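Local coordinates for protein UL37 (Suid herpesvirus 1, PDB 4K70) that is a herpesvirus inner tegument protein, here its N-terminal half, that probably helps control trafficking of the virus, at residues 115-120 / 444-449; 128-133 / 166-171; 135-140 / 182-187; 170-175 / 438-443; 393-398 / 431-436. All blocks are in the same frame, centred on the assembly; numbering follows the deposited sequence.

Interaction 1 of 5, residues 115-120 / 444-449; sequences SAEFGP and RAALLR
Glu117 and Phe118 carry the loop between helices 101-109 and 120-137 onto one side of helix 438-458, where Ala446, Leu447 and Arg449 receive them. Both residues are the central pair of a type I beta turn running from Ala116 to Gly119. The turn is closed by a bond from Gly119 N to Ala116 O.

Glu117 comes first. Its carboxylate meets the side of the Arg449 guanidinium that carries NE and NH2. NH2 of Arg449 reaches OE1 of Glu117 at 2.5 Å, and NE of Arg449 reaches OE2 of Glu117 at 2.7 Å. Each oxygen uses its syn lone pair, and the two flat groups lie 16° apart, nearly coplanar. The bend of the arginine chain at chi3 (-68°) turns this side of the group to the loop. OE1 of Glu117 also rests 3.3 Å from CB of Ala446. Glu117 N is bonded to Glu450, the next residue of the helix.

Phe118 follows and points its ring at the helix. CE2 of Phe118 lies 3.6 Å from Leu447 N, which sits at the ring edge, and 3.9 Å from Ala446 CB. Trp78 meets the same ring.

Gly119 then takes the N-cap position of helix 120-137. The contact thus pairs a buried aromatic edge with a two-bond salt bridge beside it. The double grip fixes the rotation of the guanidinium against the carboxylate and probably favours the ionised form of the Glu117 carboxylate.

Interaction 2 of 5, residues 128-133 / 166-171; sequences SEWCAA and PRFATL
Trp130 and Phe168 form a T-shaped (edge-to-face) aromatic pair between helix 120-137 and the loop that leads into helix 175-188. The fold here is all helical, and the pair is part of its buried interior.

Aromatic contacts come first. The indole presents the edge of its five-membered ring to the face of Phe168. CD1 of Trp130 leads, 3.6 Å from CD2 of Phe168. A chi1 of -168° swings the indole so that CD1 faces the phenyl ring. The centroids are 5.0 Å apart and the planes are at 75°. CB of Trp130 makes a CH-pi contact over the same face, 4.1 Å from the Phe168 ring centroid. The opposite face of Phe168 is covered by CG of its neighbour Arg167.

The apolar packing is completed by Glu129 and Leu171. CB of Glu129 lies at the edge of the Phe168 ring, 3.8 Å from CZ. CD1 of Leu171 touches CB of Trp130 at 4.0 Å.

The charged contact lies next to the aromatic pair. Glu129 and Arg167 form a salt bridge, but OE1 and NH1 are modelled too close for its detail to be trusted.

Outside the two segments, Trp130 NE1 donates a hydrogen bond to the backbone O of Leu163.

Interaction 3 of 5, residues 135-140 / 182-187; sequences DEALAG and RYVAQH
Leu138, close after Ala137 of helix 120-137, packs on helix 175-188 and lies against Tyr183, Val184 and His187. This is packing between two helical segments, at the protein surface and beside metal sites.

In the first shell the two methyl branches of Leu138 divide the work. CD1 of Leu138 approaches the edge of the Tyr183 ring, near its plane, at 3.8 Å from CE2. The other branch, CD2, rests against the helix backbone and His187. CD2 of Leu138 is 4.2 Å from CB of His187 and 4.3 Å from CA of Val184. Ala137 adds a looser contact, with its CB 4.4 Å from CG1 of Val184.

The second shell sets the two rings. Tyr183 and His187 are one helical turn apart. CE1 of His187 lies over one face of the Tyr183 ring, toward its rim, and CZ of Tyr183 lies likewise over one face of the imidazole. The imidazole is also held by its own helix: His187 ND1 donates to Tyr183 O over 2.8 Å, with an N-H...O angle of 160°. The acceptor lies in the imidazole plane. This packing and the bond together limit the turning of the ring.

Further out, the tyrosine side chain touches Asp85, a calcium ligand seen in this crystal, and also Trp84. Val184 and Tyr183 both pack on Phe134 of helix 120-137.

With ND1 used as the donor, the other ring nitrogen, His187 NE2, coordinates a nickel ion.

Interaction 4 of 5, residues 170-175 / 438-443; sequences TLYDMD and EHVGAA
Tyr172 and Asp173 are the middle of a type I beta turn, Leu171 to Met174, laid beside the first turns of helix 438-458; the backbones come nearest at Thr170 and Ala443, whose CA atoms are 4.3 Å apart.

That close approach is filled by a small side chain. CB of Ala443 rests on CA of Thr170 at 3.9 Å. One turn earlier in the helix, His439 and Tyr172 form a T-shaped (edge-to-face) pair. The imidazole turns its edge, with CD2, to the phenol face. The centroids are 5.3 Å apart and the planes are at 79°. The tyrosine chi1 of -178°, with CG opposite the backbone N, carries the ring past CB of His439. The two CB atoms, of Tyr172 and His439, are 3.6 Å apart. Val440 closes the ring edge, with its CG2 4.1 Å from CD2 of Tyr172. The same methyl lies 4.5 Å from CB of Asp173.

The polar ends are bonded beyond the two segments. His439 NE2 makes a hydrogen bond with Val164 O, and Tyr172 OH makes one with Pro390 O. Asp173 is buried, and its carboxylate is matched by Arg476 and Arg480 in salt bridges and by the indole N-H groups of Trp78 and Trp481. So many donors would probably keep it ionised.

Met174 takes the N-cap position of helix 175-188. The arrangement is that of an interhelix turn, between helices 156-159 and 175-188, packed on helix 438-458. It joins a loop of the UL37 family region to a helix far along the chain.

Interaction 5 of 5, residues 393-398 / 431-436; sequences DYVRAY and MAPRPP
Pro433 sits among Tyr394, Val395 and Tyr398 on one side of helix 392-402. It belongs to the proline-rich linker between helices 422-431 and 438-458, so the motif is an extended loop packed across a helix.

A CH-pi contact lies at the centre. CD of Pro433 lies over the face of the Tyr398 ring, 3.5 Å from its centroid and 15° off the ring normal. CG of Pro433 meets the other tyrosine, 3.8 Å from CE2 of Tyr394. CB of Pro433 touches CG2 of Val395 at 3.9 Å. That methyl also reaches CG of Pro435, at 4.1 Å.

Ala432 extends the contact outward. Its CA makes an off-centre CH-pi approach to the Tyr398 ring. Pro435 and Pro436 also pack on Tyr172.

Tyr394 passes from the apolar centre to the polar edge. With chi1 at -179° its ring extends from the helix, so that the ring edge meets Met431 O. Tyr394 also packs against Asp387, a calcium ligand seen in this crystal. At the tip, Tyr394 OH donates a very short hydrogen bond, 2.5 Å, to the backbone O of Met431.

Interactions 1, 2 and 4 form one continuous buried region. Their centres are 11 to 15 Å apart. Interactions 1 and 4 both use helix 438-458, and Phe118 and Ala446 pack on Thr170, which interactions 2 and 4 share. Interaction 3 uses helix 120-137, as does interaction 2, about 15 Å away between centres. Interaction 5 is joined to interaction 4 by Tyr172 packing on Pro435 and Pro436. In the given conformer of Asp393, a salt bridge with Arg182 also links interactions 3 and 5. Along the chain, interaction 1 encloses interactions 2 to 5, while interactions 2 and 3 cross. Residues far apart in sequence are thereby tied into one helical body.

Interaction 1 of 5, residues 115-120 / 444-449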
# COMPACT_ATOMS: atom_id res chain seq x y z
N SER A 115 21.69 11.84 24.91
CA SER A 115 22.19 11.18 23.71
C SER A 115 21.84 9.70 23.55
O SER A 115 22.45 9.02 22.73
CB SER A 115 23.71 11.33 23.66
OG SER A 115 24.27 10.52 24.67
N ALA A 116 20.89 9.19 24.33
CA ALA A 116 20.48 7.80 24.19
C ALA A 116 19.88 7.54 22.80
O ALA A 116 19.44 8.47 22.12
CB ALA A 116 19.49 7.41 25.27
N GLU A 117 19.88 6.27 22.38
CA GLU A 117 19.39 5.90 21.05
C GLU A 117 17.90 6.18 20.90
O GLU A 117 17.42 6.39 19.80
CB GLU A 117 19.75 4.44 20.72
CG GLU A 117 21.26 4.23 20.59
CD GLU A 117 21.66 2.82 20.15
OE1 GLU A 117 21.16 2.34 19.12
OE2 GLU A 117 22.49 2.19 20.84
N PHE A 118 17.18 6.24 22.02
CA PHE A 118 15.79 6.69 22.02
C PHE A 118 15.57 8.02 22.75
O PHE A 118 14.45 8.35 23.17
CB PHE A 118 14.86 5.60 22.54
CG PHE A 118 14.74 4.43 21.60
CD1 PHE A 118 13.88 4.48 20.52
CD2 PHE A 118 15.51 3.29 21.79
CE1 PHE A 118 13.77 3.41 19.63
CE2 PHE A 118 15.41 2.22 20.92
CZ PHE A 118 14.54 2.27 19.84
N GLY A 119 16.66 8.78 22.87
CA GLY A 119 16.66 10.07 23.52
C GLY A 119 16.19 11.19 22.59
O GLY A 119 15.87 10.94 21.43
N PRO A 120 16.14 12.42 23.12
CA PRO A 120 15.63 13.59 22.40
C PRO A 120 16.50 13.99 21.23
O PRO A 120 15.95 14.33 20.18
CB PRO A 120 15.61 14.69 23.48
CG PRO A 120 16.55 14.20 24.56
CD PRO A 120 16.40 12.70 24.54
N ARG A 444 14.79 -3.38 19.22
CA ARG A 444 14.93 -4.00 20.53
C ARG A 444 16.39 -4.01 20.98
O ARG A 444 16.70 -3.67 22.13
CB ARG A 444 14.36 -5.42 20.52
CG ARG A 444 14.59 -6.21 21.81
CD ARG A 444 14.14 -7.66 21.66
NE ARG A 444 14.51 -8.45 22.83
CZ ARG A 444 15.69 -9.04 22.99
NH1 ARG A 444 16.62 -8.93 22.04
NH2 ARG A 444 15.96 -9.73 24.09
N ALA A 445 17.30 -4.39 20.08
CA ALA A 445 18.73 -4.37 20.40
C ALA A 445 19.18 -2.97 20.85
O ALA A 445 19.96 -2.84 21.79
CB ALA A 445 19.54 -4.83 19.21
N ALA A 446 18.69 -1.94 20.17
CA ALA A 446 19.02 -0.56 20.52
C ALA A 446 18.50 -0.19 21.91
O ALA A 446 19.23 0.41 22.70
CB ALA A 446 18.48 0.39 19.47
N LEU A 447 17.25 -0.54 22.20
CA LEU A 447 16.65 -0.24 23.51
C LEU A 447 17.39 -0.96 24.64
O LEU A 447 17.66 -0.36 25.68
CB LEU A 447 15.17 -0.62 23.53
CG LEU A 447 14.36 -0.24 24.78
CD1 LEU A 447 14.62 1.19 25.20
CD2 LEU A 447 12.88 -0.45 24.55
N LEU A 448 17.73 -2.22 24.42
CA LEU A 448 18.43 -3.00 25.45
C LEU A 448 19.86 -2.51 25.71
O LEU A 448 20.38 -2.70 26.81
CB LEU A 448 18.43 -4.48 25.09
CG LEU A 448 17.08 -5.18 25.24
CD1 LEU A 448 17.22 -6.66 24.89
CD2 LEU A 448 16.54 -4.99 26.65
N ARG A 449 20.49 -1.91 24.70
CA ARG A 449 21.80 -1.29 24.91
C ARG A 449 21.67 -0.13 25.89
O ARG A 449 22.56 0.10 26.72
CB ARG A 449 22.40 -0.80 23.59
CG ARG A 449 22.87 -1.92 22.63
CD ARG A 449 23.77 -1.36 21.54
NE ARG A 449 23.05 -0.48 20.60
CZ ARG A 449 22.44 -0.91 19.50
NH1 ARG A 449 22.45 -2.20 19.20
NH2 ARG A 449 21.82 -0.06 18.71

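Interaction 2 of 5, residues 128-133 / 166-171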
# COMPACT_ATOMS: atom_id res chain seq x y z
N SER A 128 12.92 13.86 12.16
CA SER A 128 13.00 14.96 11.21
C SER A 128 13.39 14.45 9.83
O SER A 128 12.77 14.82 8.85
CB SER A 128 14.04 15.99 11.68
OG SER A 128 13.53 16.77 12.76
N GLU A 129 14.43 13.61 9.78
CA GLU A 129 14.88 13.01 8.52
C GLU A 129 13.81 12.14 7.91
O GLU A 129 13.56 12.22 6.71
CB GLU A 129 16.13 12.17 8.74
CG GLU A 129 17.33 12.97 9.20
CD GLU A 129 18.56 12.09 9.37
OE1 GLU A 129 18.58 10.98 8.81
OE2 GLU A 129 19.50 12.52 10.06
N TRP A 130 13.16 11.33 8.74
CA TRP A 130 12.09 10.47 8.27
C TRP A 130 10.94 11.29 7.67
O TRP A 130 10.45 10.98 6.57
CB TRP A 130 11.61 9.55 9.40
CG TRP A 130 10.70 8.44 8.94
CD1 TRP A 130 11.07 7.16 8.64
CD2 TRP A 130 9.28 8.51 8.75
NE1 TRP A 130 9.96 6.43 8.27
CE2 TRP A 130 8.85 7.24 8.33
CE3 TRP A 130 8.33 9.53 8.90
CZ2 TRP A 130 7.51 6.96 8.05
CZ3 TRP A 130 7.00 9.25 8.62
CH2 TRP A 130 6.60 7.97 8.20
N CYS A 131 10.53 12.36 8.36
CA CYS A 131 9.49 13.26 7.82
C CYS A 131 9.92 13.90 6.49
O CYS A 131 9.09 14.09 5.61
CB CYS A 131 9.10 14.36 8.83
SG CYS A 131 8.21 13.74 10.28
N ALA A 132 11.19 14.24 6.35
CA ALA A 132 11.67 14.80 5.10
C ALA A 132 11.53 13.76 3.98
O ALA A 132 11.13 14.09 2.86
CB ALA A 132 13.13 15.25 5.22
N ALA A 133 11.83 12.50 4.31
CA ALA A 133 11.67 11.42 3.35
C ALA A 133 10.19 11.21 3.02
O ALA A 133 9.82 10.94 1.87
CB ALA A 133 12.27 10.13 3.91
N PRO A 166 17.57 0.93 6.90
CA PRO A 166 18.11 0.52 8.20
C PRO A 166 18.37 1.69 9.17
O PRO A 166 18.21 1.51 10.37
CB PRO A 166 19.43 -0.18 7.83
CG PRO A 166 19.17 -0.73 6.44
CD PRO A 166 18.33 0.35 5.77
N ARG A 167 18.76 2.85 8.67
CA ARG A 167 19.00 3.97 9.58
C ARG A 167 17.71 4.35 10.33
O ARG A 167 17.77 4.98 11.40
CB ARG A 167 19.60 5.17 8.86
CG ARG A 167 18.62 5.92 8.01
CD ARG A 167 19.30 7.00 7.18
NE ARG A 167 20.36 7.70 7.90
CZ ARG A 167 20.16 8.55 8.90
NH1 ARG A 167 18.93 8.80 9.32
NH2 ARG A 167 21.20 9.14 9.49
N PHE A 168 16.57 3.96 9.78
CA PHE A 168 15.28 4.20 10.46
C PHE A 168 14.75 2.96 11.14
O PHE A 168 13.57 2.90 11.49
CB PHE A 168 14.25 4.73 9.46
CG PHE A 168 14.59 6.07 8.90
CD1 PHE A 168 15.16 7.04 9.72
CD2 PHE A 168 14.38 6.35 7.56
CE1 PHE A 168 15.49 8.29 9.21
CE2 PHE A 168 14.71 7.60 7.04
CZ PHE A 168 15.27 8.57 7.87
N ALA A 169 15.60 1.95 11.32
CA ALA A 169 15.19 0.71 11.97
C ALA A 169 14.59 0.91 13.37
O ALA A 169 13.62 0.24 13.73
CB ALA A 169 16.34 -0.31 12.02
N THR A 170 15.15 1.82 14.16
CA THR A 170 14.60 2.04 15.50
C THR A 170 13.22 2.72 15.48
O THR A 170 12.51 2.68 16.47
CB THR A 170 15.56 2.83 16.43
OG1 THR A 170 15.86 4.11 15.85
CG2 THR A 170 16.85 2.03 16.67
N LEU A 171 12.84 3.29 14.33
CA LEU A 171 11.50 3.89 14.19
C LEU A 171 10.45 2.98 13.58
O LEU A 171 9.26 3.32 13.60
CB LEU A 171 11.54 5.15 13.33
CG LEU A 171 12.58 6.20 13.64
CD1 LEU A 171 12.45 7.33 12.63
CD2 LEU A 171 12.43 6.70 15.08

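Interaction 3 of 5, residues 135-140 / 182-187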
# COMPACT_ATOMS: atom_id res chain seq x y z
N ASP A 135 7.79 13.44 3.06
CA ASP A 135 7.41 14.51 2.15
C ASP A 135 7.92 14.27 0.73
O ASP A 135 7.20 14.50 -0.23
CB ASP A 135 7.88 15.88 2.67
CG ASP A 135 7.02 16.41 3.81
OD1 ASP A 135 5.82 16.05 3.88
OD2 ASP A 135 7.54 17.17 4.64
N GLU A 136 9.16 13.82 0.60
CA GLU A 136 9.69 13.52 -0.72
C GLU A 136 8.90 12.40 -1.40
O GLU A 136 8.64 12.47 -2.60
CB GLU A 136 11.18 13.15 -0.64
CG GLU A 136 11.95 13.42 -1.93
CD GLU A 136 13.45 13.30 -1.74
OE1 GLU A 136 13.93 13.63 -0.64
OE2 GLU A 136 14.14 12.87 -2.70
N ALA A 137 8.52 11.37 -0.65
CA ALA A 137 7.76 10.25 -1.21
C ALA A 137 6.41 10.68 -1.78
O ALA A 137 5.91 10.07 -2.72
CB ALA A 137 7.56 9.15 -0.16
N LEU A 138 5.81 11.72 -1.21
CA LEU A 138 4.48 12.17 -1.64
C LEU A 138 4.52 13.26 -2.70
O LEU A 138 3.49 13.72 -3.16
CB LEU A 138 3.67 12.70 -0.45
CG LEU A 138 3.17 11.66 0.55
CD1 LEU A 138 2.58 12.38 1.74
CD2 LEU A 138 2.14 10.76 -0.10
N ALA A 139 5.72 13.68 -3.09
CA ALA A 139 5.85 14.77 -4.04
C ALA A 139 5.81 14.29 -5.49
O ALA A 139 6.17 15.03 -6.40
CB ALA A 139 7.11 15.59 -3.76
N GLY A 140 5.37 13.04 -5.69
CA GLY A 140 5.12 12.50 -7.02
C GLY A 140 3.74 12.89 -7.54
O GLY A 140 3.08 13.75 -6.96
N ARG A 182 1.02 3.19 5.35
CA ARG A 182 -0.34 3.02 4.83
C ARG A 182 -0.79 4.21 3.99
O ARG A 182 -1.37 4.06 2.91
CB ARG A 182 -1.32 2.81 5.98
CG ARG A 182 -2.80 2.78 5.56
CD ARG A 182 -3.68 2.61 6.79
NE ARG A 182 -5.02 3.16 6.62
CZ ARG A 182 -6.10 2.44 6.32
NH1 ARG A 182 -6.00 1.12 6.15
NH2 ARG A 182 -7.29 3.03 6.20
N TYR A 183 -0.50 5.41 4.49
CA TYR A 183 -0.88 6.64 3.80
C TYR A 183 -0.16 6.79 2.48
O TYR A 183 -0.76 7.20 1.49
CB TYR A 183 -0.57 7.85 4.70
CG TYR A 183 -1.12 9.16 4.17
CD1 TYR A 183 -2.42 9.58 4.48
CD2 TYR A 183 -0.34 9.98 3.34
CE1 TYR A 183 -2.92 10.77 4.00
CE2 TYR A 183 -0.85 11.18 2.85
CZ TYR A 183 -2.14 11.57 3.19
OH TYR A 183 -2.64 12.76 2.71
N VAL A 184 1.14 6.51 2.47
CA VAL A 184 1.93 6.67 1.25
C VAL A 184 1.44 5.72 0.16
O VAL A 184 1.31 6.12 -0.99
CB VAL A 184 3.43 6.41 1.51
CG1 VAL A 184 4.19 6.35 0.20
CG2 VAL A 184 3.99 7.51 2.40
N ALA A 185 1.21 4.47 0.55
CA ALA A 185 0.74 3.43 -0.37
C ALA A 185 -0.60 3.84 -0.98
O ALA A 185 -0.77 3.86 -2.20
CB ALA A 185 0.62 2.11 0.36
N GLN A 186 -1.54 4.20 -0.12
CA GLN A 186 -2.87 4.61 -0.56
C GLN A 186 -2.85 5.79 -1.54
O GLN A 186 -3.74 5.92 -2.38
CB GLN A 186 -3.75 4.90 0.65
CG GLN A 186 -5.02 5.68 0.35
CD GLN A 186 -5.71 6.17 1.61
OE1 GLN A 186 -5.06 6.45 2.64
NE2 GLN A 186 -7.05 6.29 1.54
N HIS A 187 -1.83 6.63 -1.46
CA HIS A 187 -1.75 7.83 -2.29
C HIS A 187 -0.81 7.76 -3.49
O HIS A 187 -0.66 8.74 -4.22
CB HIS A 187 -1.44 9.06 -1.41
CG HIS A 187 -2.59 9.45 -0.53
ND1 HIS A 187 -2.80 8.87 0.70
CD2 HIS A 187 -3.63 10.28 -0.75
CE1 HIS A 187 -3.93 9.35 1.22
NE2 HIS A 187 -4.44 10.21 0.36

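Interaction 4 of 5, residues 170-175 / 438-443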
# COMPACT_ATOMS: atom_id res chain seq x y z
N THR A 170 15.15 1.82 14.16
CA THR A 170 14.60 2.04 15.50
C THR A 170 13.22 2.72 15.48
O THR A 170 12.51 2.68 16.47
CB THR A 170 15.56 2.83 16.43
OG1 THR A 170 15.86 4.11 15.85
CG2 THR A 170 16.85 2.03 16.67
N LEU A 171 12.84 3.29 14.33
CA LEU A 171 11.50 3.89 14.19
C LEU A 171 10.45 2.98 13.58
O LEU A 171 9.26 3.32 13.60
CB LEU A 171 11.54 5.15 13.33
CG LEU A 171 12.58 6.20 13.64
CD1 LEU A 171 12.45 7.33 12.63
CD2 LEU A 171 12.43 6.70 15.08
N TYR A 172 10.88 1.85 13.03
CA TYR A 172 10.03 1.02 12.19
C TYR A 172 8.74 0.50 12.85
O TYR A 172 7.66 0.61 12.28
CB TYR A 172 10.83 -0.16 11.63
CG TYR A 172 10.04 -1.05 10.71
CD1 TYR A 172 9.76 -0.66 9.42
CD2 TYR A 172 9.57 -2.28 11.15
CE1 TYR A 172 9.03 -1.47 8.56
CE2 TYR A 172 8.83 -3.10 10.31
CZ TYR A 172 8.57 -2.69 9.02
OH TYR A 172 7.85 -3.50 8.17
N ASP A 173 8.86 -0.06 14.05
CA ASP A 173 7.69 -0.58 14.73
C ASP A 173 6.82 0.53 15.35
O ASP A 173 5.80 0.24 15.96
CB ASP A 173 8.11 -1.57 15.82
CG ASP A 173 6.92 -2.31 16.44
OD1 ASP A 173 6.16 -2.95 15.69
OD2 ASP A 173 6.75 -2.24 17.68
N MET A 174 7.22 1.79 15.23
CA MET A 174 6.43 2.86 15.88
C MET A 174 5.15 3.10 15.09
O MET A 174 5.15 3.08 13.86
CB MET A 174 7.23 4.15 16.03
CG MET A 174 8.54 3.98 16.82
SD MET A 174 9.22 5.58 17.24
CE MET A 174 10.57 5.09 18.34
N ASP A 175 4.05 3.33 15.80
CA ASP A 175 2.74 3.43 15.15
C ASP A 175 2.67 4.50 14.06
O ASP A 175 2.11 4.25 12.99
CB ASP A 175 1.62 3.64 16.18
CG ASP A 175 1.44 2.44 17.10
OD1 ASP A 175 1.90 1.34 16.73
OD2 ASP A 175 0.85 2.59 18.19
N GLU A 438 13.17 -7.49 10.34
CA GLU A 438 14.42 -7.56 11.08
C GLU A 438 14.67 -6.23 11.83
O GLU A 438 15.43 -6.19 12.79
CB GLU A 438 15.59 -7.91 10.16
CG GLU A 438 15.83 -6.93 9.01
CD GLU A 438 15.02 -7.25 7.76
OE1 GLU A 438 14.06 -8.05 7.84
OE2 GLU A 438 15.35 -6.70 6.68
N HIS A 439 14.01 -5.16 11.39
CA HIS A 439 14.12 -3.86 12.05
C HIS A 439 13.57 -3.92 13.47
O HIS A 439 14.01 -3.17 14.35
CB HIS A 439 13.33 -2.78 11.30
CG HIS A 439 13.95 -2.36 10.00
ND1 HIS A 439 15.22 -2.72 9.63
CD2 HIS A 439 13.47 -1.59 9.00
CE1 HIS A 439 15.50 -2.20 8.45
NE2 HIS A 439 14.45 -1.50 8.05
N VAL A 440 12.58 -4.77 13.67
CA VAL A 440 11.96 -4.87 14.98
C VAL A 440 13.02 -5.37 15.95
O VAL A 440 13.20 -4.80 17.02
CB VAL A 440 10.73 -5.80 14.95
CG1 VAL A 440 10.09 -5.89 16.33
CG2 VAL A 440 9.72 -5.30 13.92
N GLY A 441 13.75 -6.40 15.55
CA GLY A 441 14.85 -6.92 16.34
C GLY A 441 15.95 -5.90 16.58
O GLY A 441 16.44 -5.78 17.70
N ALA A 442 16.34 -5.18 15.53
CA ALA A 442 17.33 -4.11 15.66
C ALA A 442 16.90 -3.03 16.66
O ALA A 442 17.72 -2.49 17.41
CB ALA A 442 17.60 -3.48 14.30
N ALA A 443 15.61 -2.70 16.64
CA ALA A 443 15.08 -1.67 17.52
C ALA A 443 15.21 -2.14 18.97
O ALA A 443 15.69 -1.39 19.83
CB ALA A 443 13.62 -1.37 17.18

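Interaction 5 of 5, residues 393-398 / 431-436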
# COMPACT_ATOMS: atom_id res chain seq x y z
N ASP A 393 0.36 -2.63 7.68
CA ASP A 393 -0.91 -2.43 6.99
C ASP A 393 -1.05 -3.34 5.77
O ASP A 393 -2.13 -3.87 5.49
CB ASP A 393 -1.06 -0.99 6.53
CG ASP A 393 -2.41 -0.73 5.88
OD1 ASP A 393 -3.40 -0.69 6.62
OD2 ASP A 393 -2.47 -0.56 4.64
N TYR A 394 0.03 -3.49 5.02
CA TYR A 394 -0.05 -4.36 3.84
C TYR A 394 -0.09 -5.83 4.25
O TYR A 394 -0.79 -6.62 3.63
CB TYR A 394 1.06 -4.10 2.83
CG TYR A 394 0.94 -5.00 1.61
CD1 TYR A 394 -0.21 -4.97 0.83
CD2 TYR A 394 1.95 -5.87 1.25
CE1 TYR A 394 -0.35 -5.79 -0.29
CE2 TYR A 394 1.83 -6.70 0.14
CZ TYR A 394 0.67 -6.65 -0.63
OH TYR A 394 0.53 -7.45 -1.74
N VAL A 395 0.63 -6.19 5.32
CA VAL A 395 0.54 -7.55 5.85
C VAL A 395 -0.92 -7.90 6.15
O VAL A 395 -1.40 -8.97 5.79
CB VAL A 395 1.37 -7.72 7.12
CG1 VAL A 395 1.07 -9.07 7.73
CG2 VAL A 395 2.85 -7.61 6.79
N ARG A 396 -1.62 -6.98 6.81
CA ARG A 396 -3.03 -7.14 7.15
C ARG A 396 -3.93 -7.15 5.92
O ARG A 396 -4.87 -7.94 5.84
CB ARG A 396 -3.46 -6.01 8.10
CG ARG A 396 -2.85 -6.09 9.50
CD ARG A 396 -3.13 -4.80 10.30
NE ARG A 396 -2.72 -4.92 11.70
CZ ARG A 396 -2.60 -3.88 12.53
NH1 ARG A 396 -2.84 -2.65 12.09
NH2 ARG A 396 -2.23 -4.07 13.79
N ALA A 397 -3.68 -6.25 4.97
CA ALA A 397 -4.50 -6.19 3.76
C ALA A 397 -4.31 -7.46 2.92
O ALA A 397 -5.26 -7.96 2.33
CB ALA A 397 -4.15 -4.98 2.94
N TYR A 398 -3.08 -7.97 2.89
CA TYR A 398 -2.78 -9.19 2.13
C TYR A 398 -3.46 -10.42 2.74
O TYR A 398 -4.06 -11.22 2.04
CB TYR A 398 -1.27 -9.42 2.08
CG TYR A 398 -0.87 -10.67 1.30
CD1 TYR A 398 -0.67 -10.62 -0.07
CD2 TYR A 398 -0.71 -11.89 1.94
CE1 TYR A 398 -0.31 -11.76 -0.79
CE2 TYR A 398 -0.35 -13.05 1.22
CZ TYR A 398 -0.15 -12.97 -0.14
OH TYR A 398 0.22 -14.09 -0.88
N MET A 431 3.20 -10.88 -5.05
CA MET A 431 2.54 -9.88 -4.20
C MET A 431 2.70 -10.09 -2.69
O MET A 431 2.22 -9.25 -1.91
CB MET A 431 1.05 -9.77 -4.54
CG MET A 431 0.76 -9.42 -5.99
SD MET A 431 1.42 -7.82 -6.47
CE MET A 431 0.33 -6.64 -5.65
N ALA A 432 3.35 -11.18 -2.28
CA ALA A 432 3.52 -11.46 -0.85
C ALA A 432 4.18 -10.27 -0.17
O ALA A 432 5.05 -9.62 -0.75
CB ALA A 432 4.36 -12.71 -0.64
N PRO A 433 3.73 -9.95 1.06
CA PRO A 433 4.34 -8.88 1.84
C PRO A 433 5.82 -9.17 2.10
O PRO A 433 6.17 -10.31 2.42
CB PRO A 433 3.56 -8.94 3.15
CG PRO A 433 2.23 -9.45 2.76
CD PRO A 433 2.53 -10.50 1.72
N ARG A 434 6.67 -8.16 1.94
CA ARG A 434 8.10 -8.30 2.24
C ARG A 434 8.60 -7.24 3.23
O ARG A 434 9.57 -6.53 2.96
CB ARG A 434 8.91 -8.25 0.94
CG ARG A 434 8.67 -9.46 0.04
CD ARG A 434 8.91 -9.17 -1.46
NE ARG A 434 8.44 -10.29 -2.30
CZ ARG A 434 8.44 -10.30 -3.63
NH1 ARG A 434 8.89 -9.27 -4.34
NH2 ARG A 434 7.98 -11.37 -4.27
N PRO A 435 7.93 -7.11 4.39
CA PRO A 435 8.32 -6.08 5.37
C PRO A 435 9.67 -6.44 5.97
O PRO A 435 9.91 -7.60 6.29
CB PRO A 435 7.26 -6.22 6.45
CG PRO A 435 6.91 -7.69 6.42
CD PRO A 435 6.91 -8.03 4.95
N PRO A 436 10.55 -5.45 6.13
CA PRO A 436 11.86 -5.70 6.76
C PRO A 436 11.71 -5.84 8.27
O PRO A 436 12.16 -4.96 8.99
CB PRO A 436 12.64 -4.43 6.45
CG PRO A 436 11.58 -3.35 6.34
CD PRO A 436 10.42 -4.06 5.67